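Local atomic coordinates of cortical-lytic enzyme (PDB entry 4S3J), a protein that probably cleaves partially degraded spore-cortex peptidoglycan as an N-acetylglucosaminidase during germination, recognising the muramic acid delta-lactam residues peculiar to spores. Residues 132-137 / 425-430; 53-58 / 95-100; 43-48 / 384-389. One frame throughout, in Å; residues are numbered along the deposited sequence.

Contact 1 (132-137 / 425-430); sequences FLTYLA and FTITKK
Three side chains carry the hydrogen bonds between 132-137 and 425-430, each reaching across to a different partner. Thr134 OG1 donates to Thr428 O at 2.7 Å, tilted 17° from the carbonyl plane; with OG1 beside its own backbone N (chi1 -49°), the hydroxyl faces that oxygen and is also met by the backbone N of Ser107. Lys429 runs the opposite errand: its chain, bent at chi2 and chi3, doubles back so that NZ lands in the carbonyl plane of Leu133, on a lone pair of O, at 2.8 Å. The same ammonium donates to Asn130 O and Gly165 O, so three backbone carbonyls gather round it. Lys430 NZ makes a weak bond to Tyr135 OH, 3.1 Å away, and a salt bridge to Glu106, its stronger partner.

Water adds one more bridge: it donates to Thr134 O and accepts from Lys430 N at 2.8 Å, linking backbones that are not paired directly.

Apolar contact is made chiefly by Ile427 and Phe132. Ile427 CD1 is 4.3 Å from Phe132 CB and sits at the edge of the aromatic ring, near its plane, while CG2 lies against the backbone of Phe132, 3.4 Å from its O. Further along, the CE methylene of Lys430 lies obliquely to the Tyr135 ring, and 3.9 Å from Thr134 CG2.

Strand 104-111 pairs in parallel with both 135-143 and 426-427, and the contact thus ties the C-terminal tail to the entry of a barrel strand in the TIM-barrel fold of glycosyl hydrolase family 18.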
loop_
_atom_site.group_PDB
_atom_site.type_symbol
_atom_site.label_atom_id
_atom_site.label_comp_id
_atom_site.label_asym_id
_atom_site.label_seq_id
_atom_site.Cartn_x
_atom_site.Cartn_y
_atom_site.Cartn_z
ATOM N N PHE A 132 4.801 -4.113 -11.910
ATOM C CA PHE A 132 3.544 -3.537 -11.445
ATOM C C PHE A 132 3.682 -2.095 -10.934
ATOM O O PHE A 132 2.700 -1.535 -10.427
ATOM C CB PHE A 132 2.947 -4.385 -10.298
ATOM C CG PHE A 132 2.687 -5.823 -10.638
ATOM C CD1 PHE A 132 3.659 -6.793 -10.441
ATOM C CD2 PHE A 132 1.442 -6.207 -11.102
ATOM C CE1 PHE A 132 3.402 -8.116 -10.733
ATOM C CE2 PHE A 132 1.181 -7.530 -11.397
ATOM C CZ PHE A 132 2.166 -8.484 -11.214
ATOM N N LEU A 133 4.871 -1.495 -11.075
ATOM C CA LEU A 133 5.177 -0.208 -10.444
ATOM C C LEU A 133 5.365 0.971 -11.392
ATOM O O LEU A 133 6.036 0.867 -12.427
ATOM C CB LEU A 133 6.456 -0.318 -9.627
ATOM C CG LEU A 133 6.467 -1.342 -8.507
ATOM C CD1 LEU A 133 7.817 -1.208 -7.789
ATOM C CD2 LEU A 133 5.314 -1.139 -7.553
ATOM N N THR A 134 4.817 2.118 -11.009
ATOM C CA THR A 134 5.186 3.365 -11.665
ATOM C C THR A 134 6.521 3.851 -11.096
ATOM O O THR A 134 7.403 4.341 -11.834
ATOM C CB THR A 134 4.115 4.465 -11.475
ATOM O OG1 THR A 134 2.814 3.950 -11.798
ATOM C CG2 THR A 134 4.436 5.671 -12.358
ATOM N N TYR A 135 6.647 3.707 -9.774
ATOM C CA TYR A 135 7.817 4.150 -9.026
ATOM C C TYR A 135 8.318 3.077 -8.065
ATOM O O TYR A 135 7.510 2.386 -7.463
ATOM C CB TYR A 135 7.486 5.396 -8.206
ATOM C CG TYR A 135 7.052 6.606 -8.981
ATOM C CD1 TYR A 135 7.987 7.478 -9.481
ATOM C CD2 TYR A 135 5.706 6.881 -9.184
ATOM C CE1 TYR A 135 7.610 8.587 -10.180
ATOM C CE2 TYR A 135 5.310 8.000 -9.882
ATOM C CZ TYR A 135 6.274 8.847 -10.378
ATOM O OH TYR A 135 5.930 9.983 -11.088
ATOM N N LEU A 136 9.644 2.980 -7.917
ATOM C CA LEU A 136 10.304 2.143 -6.912
ATOM C C LEU A 136 11.070 3.052 -5.962
ATOM O O LEU A 136 11.896 3.865 -6.406
ATOM C CB LEU A 136 11.241 1.135 -7.565
ATOM C CG LEU A 136 12.044 0.238 -6.620
ATOM C CD1 LEU A 136 11.117 -0.674 -5.772
ATOM C CD2 LEU A 136 13.045 -0.591 -7.398
ATOM N N ALA A 137 10.798 2.914 -4.669
ATOM C CA ALA A 137 11.351 3.803 -3.644
ATOM C C ALA A 137 12.302 3.092 -2.703
ATOM O O ALA A 137 11.862 2.433 -1.753
ATOM C CB ALA A 137 10.233 4.440 -2.834
ATOM N N PHE A 425 -6.973 -1.773 -12.723
ATOM C CA PHE A 425 -6.419 -0.542 -13.252
ATOM C C PHE A 425 -5.456 -0.771 -14.396
ATOM O O PHE A 425 -4.832 -1.826 -14.509
ATOM C CB PHE A 425 -5.628 0.221 -12.174
ATOM C CG PHE A 425 -6.417 0.598 -10.942
ATOM C CD1 PHE A 425 -7.372 1.595 -10.986
ATOM C CD2 PHE A 425 -6.156 -0.023 -9.722
ATOM C CE1 PHE A 425 -8.072 1.950 -9.852
ATOM C CE2 PHE A 425 -6.844 0.343 -8.585
ATOM C CZ PHE A 425 -7.799 1.322 -8.647
ATOM N N THR A 426 -5.272 0.274 -15.201
ATOM C CA THR A 426 -4.132 0.348 -16.089
ATOM C C THR A 426 -2.995 0.997 -15.325
ATOM O O THR A 426 -3.150 2.091 -14.823
ATOM C CB THR A 426 -4.461 1.164 -17.342
ATOM O OG1 THR A 426 -5.498 0.493 -18.065
ATOM C CG2 THR A 426 -3.262 1.302 -18.217
ATOM N N ILE A 427 -1.886 0.292 -15.162
ATOM C CA ILE A 427 -0.777 0.820 -14.360
ATOM C C ILE A 427 0.098 1.704 -15.244
ATOM O O ILE A 427 0.660 1.251 -16.237
ATOM C CB ILE A 427 0.051 -0.319 -13.734
ATOM C CG1 ILE A 427 -0.857 -1.155 -12.816
ATOM C CG2 ILE A 427 1.266 0.218 -13.006
ATOM C CD1 ILE A 427 -0.239 -2.403 -12.343
ATOM N N THR A 428 0.218 2.966 -14.857
ATOM C CA THR A 428 1.004 3.933 -15.601
ATOM C C THR A 428 2.485 3.599 -15.545
ATOM O O THR A 428 3.035 3.368 -14.466
ATOM C CB THR A 428 0.774 5.329 -15.039
ATOM O OG1 THR A 428 -0.599 5.690 -15.213
ATOM C CG2 THR A 428 1.665 6.373 -15.727
ATOM N N LYS A 429 3.120 3.565 -16.712
ATOM C CA LYS A 429 4.567 3.427 -16.809
ATOM C C LYS A 429 5.108 4.663 -17.515
ATOM O O LYS A 429 4.648 5.011 -18.602
ATOM C CB LYS A 429 4.965 2.164 -17.566
ATOM C CG LYS A 429 4.636 0.864 -16.847
ATOM C CD LYS A 429 5.522 0.679 -15.623
ATOM C CE LYS A 429 6.055 -0.732 -15.518
ATOM N NZ LYS A 429 6.974 -0.897 -14.373
ATOM N N LYS A 430 6.065 5.332 -16.885
ATOM C CA LYS A 430 6.596 6.571 -17.417
ATOM C C LYS A 430 8.011 6.402 -17.949
ATOM O O LYS A 430 8.542 7.309 -18.593
ATOM C CB LYS A 430 6.573 7.666 -16.354
ATOM C CG LYS A 430 5.173 7.965 -15.889
ATOM C CD LYS A 430 5.067 9.332 -15.269
ATOM C CE LYS A 430 4.719 9.300 -13.817
ATOM N NZ LYS A 430 4.079 10.598 -13.444
HETATM O O HOH W 1 7.122 4.394 -14.477
#

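Contact 2 (53-58 / 95-100); sequences NNYYVQ and LYVPKG. With EDO (1,2-ethanediol), chain D.
Asn53 and Tyr96 lie side by side and point the same way, amide and ring planes only 19° apart, with Asn53 CB 3.6 Å from Tyr96 CE2. Placing CG beside its backbone N (chi1 -53°) lets Asn53 present ND2 to Val97 O at 2.9 Å, the acceptor in the plane of the amide and the donor in the plane of the carbonyl. The backbone answers with Val97 N bonding to Asn53 O at 3.0 Å, from well above that carbonyl's plane.

Beyond this corner the strands run antiparallel. Tyr55 and Leu95 form a hydrogen-bonded pair through both N-H and C=O groups, and Asn54 with Tyr96 is the adjoining non-hydrogen-bonded pair.

On the face bearing Tyr55 and Leu95, the Tyr55 side chain swings CG opposite the backbone N (chi1 -178°), leading the ring off toward Asp61, which bonds its OH. Its closest approach is by CB, 3.6 Å from Val97 CG2. Leu95 CD1 meets Val57 CG2 at 3.8 Å, and helix 63-70 covers this side with Leu63 and Ile66. On the other face, Asn54 ND2 donates to Tyr56 OH, while its OD1 takes a bond from Gln94.

A molecule of 1,2-ethanediol, probably from the crystallisation liquor, rests its C1 3.5 Å from Val97 CB; Asn54 N donates weakly to its O2, and it is also hydrogen-bonded to Phe1 O.

Two short antiparallel strands with helices 63-70 and 74-80 between them in the chain make the beta-alpha-alpha-beta fold of a LysM domain.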
loop_
_atom_site.group_PDB
_atom_site.type_symbol
_atom_site.label_atom_id
_atom_site.label_comp_id
_atom_site.label_asym_id
_atom_site.label_seq_id
_atom_site.Cartn_x
_atom_site.Cartn_y
_atom_site.Cartn_z
ATOM N N ASN A 53 -17.142 -12.373 -17.829
ATOM C CA ASN A 53 -18.440 -11.715 -17.675
ATOM C C ASN A 53 -19.415 -12.472 -16.779
ATOM O O ASN A 53 -20.626 -12.406 -16.969
ATOM C CB ASN A 53 -19.071 -11.525 -19.051
ATOM C CG ASN A 53 -18.147 -10.811 -20.007
ATOM O OD1 ASN A 53 -17.664 -11.401 -20.978
ATOM N ND2 ASN A 53 -17.885 -9.545 -19.737
ATOM N N ASN A 54 -18.850 -13.214 -15.841
ATOM C CA ASN A 54 -19.583 -14.106 -14.954
ATOM C C ASN A 54 -19.097 -13.964 -13.516
ATOM O O ASN A 54 -17.903 -14.064 -13.250
ATOM C CB ASN A 54 -19.389 -15.517 -15.434
ATOM C CG ASN A 54 -20.407 -16.465 -14.868
ATOM O OD1 ASN A 54 -21.622 -16.283 -15.030
ATOM N ND2 ASN A 54 -19.925 -17.504 -14.215
ATOM N N TYR A 55 -20.028 -13.782 -12.585
ATOM C CA TYR A 55 -19.661 -13.506 -11.207
ATOM C C TYR A 55 -20.581 -14.205 -10.227
ATOM O O TYR A 55 -21.797 -14.193 -10.414
ATOM C CB TYR A 55 -19.680 -11.994 -10.975
ATOM C CG TYR A 55 -19.278 -11.588 -9.583
ATOM C CD1 TYR A 55 -17.929 -11.494 -9.235
ATOM C CD2 TYR A 55 -20.230 -11.282 -8.612
ATOM C CE1 TYR A 55 -17.551 -11.128 -7.987
ATOM C CE2 TYR A 55 -19.846 -10.915 -7.340
ATOM C CZ TYR A 55 -18.492 -10.828 -7.040
ATOM O OH TYR A 55 -18.061 -10.460 -5.780
ATOM N N TYR A 56 -20.004 -14.804 -9.184
ATOM C CA TYR A 56 -20.799 -15.445 -8.138
ATOM C C TYR A 56 -20.702 -14.628 -6.856
ATOM O O TYR A 56 -19.620 -14.375 -6.322
ATOM C CB TYR A 56 -20.350 -16.893 -7.925
ATOM C CG TYR A 56 -20.573 -17.701 -9.181
ATOM C CD1 TYR A 56 -21.833 -18.184 -9.507
ATOM C CD2 TYR A 56 -19.541 -17.937 -10.069
ATOM C CE1 TYR A 56 -22.047 -18.884 -10.675
ATOM C CE2 TYR A 56 -19.744 -18.641 -11.232
ATOM C CZ TYR A 56 -21.004 -19.101 -11.535
ATOM O OH TYR A 56 -21.221 -19.808 -12.696
ATOM N N VAL A 57 -21.863 -14.206 -6.381
ATOM C CA VAL A 57 -21.965 -13.264 -5.274
ATOM C C VAL A 57 -21.296 -13.786 -3.997
ATOM O O VAL A 57 -21.409 -14.963 -3.622
ATOM C CB VAL A 57 -23.468 -12.914 -5.019
ATOM C CG1 VAL A 57 -23.662 -12.190 -3.696
ATOM C CG2 VAL A 57 -24.035 -12.087 -6.185
ATOM N N GLN A 58 -20.552 -12.895 -3.365
ATOM C CA GLN A 58 -19.815 -13.194 -2.141
ATOM C C GLN A 58 -20.471 -12.555 -0.913
ATOM O O GLN A 58 -21.235 -11.606 -1.041
ATOM C CB GLN A 58 -18.378 -12.686 -2.274
ATOM C CG GLN A 58 -17.599 -13.344 -3.391
ATOM C CD GLN A 58 -17.481 -14.821 -3.185
ATOM O OE1 GLN A 58 -16.920 -15.272 -2.175
ATOM N NE2 GLN A 58 -18.044 -15.607 -4.116
ATOM N N LEU A 95 -24.309 -13.643 -11.519
ATOM C CA LEU A 95 -24.560 -12.407 -12.259
ATOM C C LEU A 95 -23.759 -12.338 -13.558
ATOM O O LEU A 95 -22.617 -12.821 -13.643
ATOM C CB LEU A 95 -24.196 -11.182 -11.408
ATOM C CG LEU A 95 -24.928 -11.037 -10.082
ATOM C CD1 LEU A 95 -24.326 -9.858 -9.302
ATOM C CD2 LEU A 95 -26.416 -10.835 -10.274
ATOM N N TYR A 96 -24.345 -11.673 -14.552
ATOM C CA TYR A 96 -23.635 -11.333 -15.770
ATOM C C TYR A 96 -23.003 -9.948 -15.553
ATOM O O TYR A 96 -23.691 -9.009 -15.125
ATOM C CB TYR A 96 -24.563 -11.318 -16.997
ATOM C CG TYR A 96 -23.817 -10.972 -18.262
ATOM C CD1 TYR A 96 -23.642 -9.667 -18.648
ATOM C CD2 TYR A 96 -23.238 -11.967 -19.041
ATOM C CE1 TYR A 96 -22.926 -9.345 -19.785
ATOM C CE2 TYR A 96 -22.512 -11.659 -20.179
ATOM C CZ TYR A 96 -22.352 -10.330 -20.537
ATOM O OH TYR A 96 -21.633 -9.971 -21.663
ATOM N N VAL A 97 -21.709 -9.831 -15.830
ATOM C CA VAL A 97 -20.970 -8.582 -15.610
ATOM C C VAL A 97 -20.404 -8.069 -16.940
ATOM O O VAL A 97 -19.523 -8.701 -17.524
ATOM C CB VAL A 97 -19.823 -8.763 -14.597
ATOM C CG1 VAL A 97 -19.121 -7.426 -14.311
ATOM C CG2 VAL A 97 -20.329 -9.314 -13.295
ATOM N N PRO A 98 -20.931 -6.946 -17.449
ATOM C CA PRO A 98 -20.382 -6.438 -18.714
ATOM C C PRO A 98 -18.929 -6.022 -18.574
ATOM O O PRO A 98 -18.482 -5.823 -17.442
ATOM C CB PRO A 98 -21.248 -5.213 -19.017
ATOM C CG PRO A 98 -22.507 -5.410 -18.224
ATOM C CD PRO A 98 -22.099 -6.172 -16.999
ATOM N N LYS A 99 -18.204 -5.976 -19.693
ATOM C CA LYS A 99 -16.829 -5.498 -19.721
ATOM C C LYS A 99 -16.831 -4.048 -19.229
ATOM O O LYS A 99 -17.622 -3.229 -19.706
ATOM C CB LYS A 99 -16.244 -5.616 -21.141
ATOM C CG LYS A 99 -14.793 -5.168 -21.267
ATOM C CD LYS A 99 -14.262 -5.201 -22.711
ATOM C CE LYS A 99 -12.797 -4.743 -22.783
ATOM N NZ LYS A 99 -12.165 -4.834 -24.127
ATOM N N GLY A 100 -15.952 -3.724 -18.286
ATOM C CA GLY A 100 -15.911 -2.376 -17.738
ATOM C C GLY A 100 -14.807 -1.585 -18.400
ATOM O O GLY A 100 -14.136 -2.108 -19.287
HETATM C C1 EDO D . -16.778 -10.313 -13.929
HETATM O O1 EDO D . -16.333 -9.881 -15.217
HETATM C C2 EDO D . -15.861 -11.438 -13.499
HETATM O O2 EDO D . -15.865 -12.392 -14.569
#

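Contact 3 (43-48 / 384-389); sequences GQALIV and FEDARS
Arg388 sets NH2 just 2.8 Å from Gly43 O, yet the angle is too poor for a hydrogen bond; no direct one joins 43-48 to 384-389. The guanidinium is held by Asp386 instead: NE and NH2 grip it side-on, both on the single oxygen OD2, in a salt bridge with NH2 at 2.8 Å, and that carboxylate lies at the guanidinium edge and in its plane. The bend at chi3 (-67°) folds the arginine back onto the residue two places earlier.

Asp386 does double duty. At the N-cap of helix 387-400, its OD1 accepts weakly from the backbone N of Arg388 and of Ser389, and Ser389 OG accepts weakly in return from Asp386 N, making a capping box. OD2 also takes a bond at 2.7 Å from a water whose oxygen accepts from Ala45 N. A second water donates to Ala45 O and accepts from Ala387 N at 2.9 Å, so water joins both polar backbone atoms of Ala45 to the start of the helix.

The methyl of Ala45 points toward the helix start: CB stands 4.1 Å from Ala387 CB and 3.8 Å from Arg388 NE. Ile47 CG2 brushes Ala387 more distantly.

Strand 45-49 of the first LysM domain thus meets the N-terminal end of helix 387-400 of the glycosyl hydrolase region. Ile5 on the partner strand 3-7 touches Ala387 and Arg388, while helix 415-424 packs Leu420 against both Ile47 and Ala387.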
loop_
_atom_site.group_PDB
_atom_site.type_symbol
_atom_site.label_atom_id
_atom_site.label_comp_id
_atom_site.label_asym_id
_atom_site.label_seq_id
_atom_site.Cartn_x
_atom_site.Cartn_y
_atom_site.Cartn_z
ATOM N N GLY A 43 -12.366 -19.001 5.417
ATOM C CA GLY A 43 -12.282 -17.552 5.534
ATOM C C GLY A 43 -11.146 -16.910 4.755
ATOM O O GLY A 43 -11.079 -15.687 4.639
ATOM N N GLN A 44 -10.236 -17.732 4.229
ATOM C CA GLN A 44 -9.151 -17.301 3.344
ATOM C C GLN A 44 -9.755 -16.753 2.055
ATOM O O GLN A 44 -10.742 -17.275 1.538
ATOM C CB GLN A 44 -8.210 -18.498 3.062
ATOM C CG GLN A 44 -7.065 -18.270 2.178
ATOM C CD GLN A 44 -6.186 -19.498 2.003
ATOM O OE1 GLN A 44 -6.440 -20.614 2.514
ATOM N NE2 GLN A 44 -5.115 -19.290 1.300
ATOM N N ALA A 45 -9.182 -15.664 1.547
ATOM C CA ALA A 45 -9.649 -15.073 0.299
ATOM C C ALA A 45 -8.740 -15.442 -0.854
ATOM O O ALA A 45 -7.542 -15.119 -0.833
ATOM C CB ALA A 45 -9.696 -13.547 0.426
ATOM N N LEU A 46 -9.316 -16.083 -1.870
ATOM C CA LEU A 46 -8.577 -16.522 -3.037
ATOM C C LEU A 46 -9.060 -15.742 -4.251
ATOM O O LEU A 46 -10.216 -15.267 -4.280
ATOM C CB LEU A 46 -8.767 -18.014 -3.320
ATOM C CG LEU A 46 -8.331 -18.963 -2.200
ATOM C CD1 LEU A 46 -8.724 -20.383 -2.572
ATOM C CD2 LEU A 46 -6.858 -18.855 -1.886
ATOM N N ILE A 47 -8.200 -15.627 -5.260
ATOM C CA ILE A 47 -8.681 -15.203 -6.560
ATOM C C ILE A 47 -8.817 -16.461 -7.445
ATOM O O ILE A 47 -7.956 -17.382 -7.430
ATOM C CB ILE A 47 -7.771 -14.106 -7.167
ATOM C CG1 ILE A 47 -6.305 -14.518 -7.224
ATOM C CG2 ILE A 47 -7.909 -12.834 -6.331
ATOM C CD1 ILE A 47 -5.435 -13.495 -7.978
ATOM N N VAL A 48 -9.951 -16.527 -8.157
ATOM C CA VAL A 48 -10.339 -17.682 -8.980
ATOM C C VAL A 48 -10.928 -17.228 -10.310
ATOM O O VAL A 48 -11.652 -16.242 -10.363
ATOM C CB VAL A 48 -11.390 -18.561 -8.258
ATOM C CG1 VAL A 48 -11.876 -19.726 -9.150
ATOM C CG2 VAL A 48 -10.837 -19.097 -6.946
ATOM N N PHE A 384 -4.707 -8.358 9.510
ATOM C CA PHE A 384 -3.822 -8.360 8.353
ATOM C C PHE A 384 -4.544 -7.853 7.102
ATOM O O PHE A 384 -5.587 -7.204 7.221
ATOM C CB PHE A 384 -3.183 -9.764 8.176
ATOM C CG PHE A 384 -4.111 -10.855 7.754
ATOM C CD1 PHE A 384 -5.032 -11.420 8.647
ATOM C CD2 PHE A 384 -4.012 -11.378 6.477
ATOM C CE1 PHE A 384 -5.892 -12.453 8.215
ATOM C CE2 PHE A 384 -4.877 -12.397 6.044
ATOM C CZ PHE A 384 -5.782 -12.954 6.923
ATOM N N GLU A 385 -3.950 -8.072 5.931
ATOM C CA GLU A 385 -4.509 -7.601 4.669
ATOM C C GLU A 385 -4.761 -8.794 3.766
ATOM O O GLU A 385 -3.921 -9.701 3.699
ATOM C CB GLU A 385 -3.556 -6.637 3.980
ATOM C CG GLU A 385 -3.204 -5.374 4.765
ATOM C CD GLU A 385 -4.375 -4.405 4.858
ATOM O OE1 GLU A 385 -5.212 -4.365 3.919
ATOM O OE2 GLU A 385 -4.474 -3.705 5.884
ATOM N N ASP A 386 -5.892 -8.806 3.047
ATOM C CA ASP A 386 -6.122 -9.854 2.051
ATOM C C ASP A 386 -6.863 -9.295 0.838
ATOM O O ASP A 386 -7.080 -8.081 0.737
ATOM C CB ASP A 386 -6.871 -11.080 2.632
ATOM C CG ASP A 386 -8.351 -10.829 2.951
ATOM O OD1 ASP A 386 -8.925 -9.780 2.589
ATOM O OD2 ASP A 386 -8.965 -11.748 3.562
ATOM N N ALA A 387 -7.237 -10.178 -0.094
ATOM C CA ALA A 387 -7.803 -9.721 -1.357
ATOM C C ALA A 387 -9.086 -8.897 -1.175
ATOM O O ALA A 387 -9.345 -7.950 -1.946
ATOM C CB ALA A 387 -8.061 -10.911 -2.278
ATOM N N ARG A 388 -9.889 -9.252 -0.176
ATOM C CA ARG A 388 -11.141 -8.547 0.069
ATOM C C ARG A 388 -10.891 -7.092 0.448
ATOM O O ARG A 388 -11.531 -6.182 -0.108
ATOM C CB ARG A 388 -11.951 -9.234 1.175
ATOM C CG ARG A 388 -12.451 -10.627 0.765
ATOM C CD ARG A 388 -13.025 -11.402 1.930
ATOM N NE ARG A 388 -12.009 -11.757 2.925
ATOM C CZ ARG A 388 -12.218 -12.586 3.946
ATOM N NH1 ARG A 388 -13.405 -13.156 4.105
ATOM N NH2 ARG A 388 -11.235 -12.849 4.803
ATOM N N SER A 389 -10.001 -6.867 1.420
ATOM C CA SER A 389 -9.816 -5.509 1.934
ATOM C C SER A 389 -9.040 -4.674 0.916
ATOM O O SER A 389 -9.328 -3.490 0.749
ATOM C CB SER A 389 -9.161 -5.485 3.368
ATOM O OG SER A 389 -7.856 -6.094 3.636
HETATM O O HOH W 2 -6.083 -12.786 -0.216
HETATM O O HOH W 3 -7.755 -14.185 3.805
#

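The three contacts follow the enzyme's modular build. Contact 2 belongs to the second LysM domain, contact 3 joins the first LysM domain to the catalytic region, and contact 1 fastens the C-terminal tail to the barrel. Contacts 2 and 3 are neighbours, their centres 18 Å apart and nearest atoms about 7 Å, and strands 45-49 and 54-56 follow each other in the chain. Contact 1 is farther off, its centre 27 Å from that of contact 2 and 23 Å from that of contact 3. Helix 415-424 touches both contact 3 and contact 1. All three lie away from Glu220, the probable proton donor.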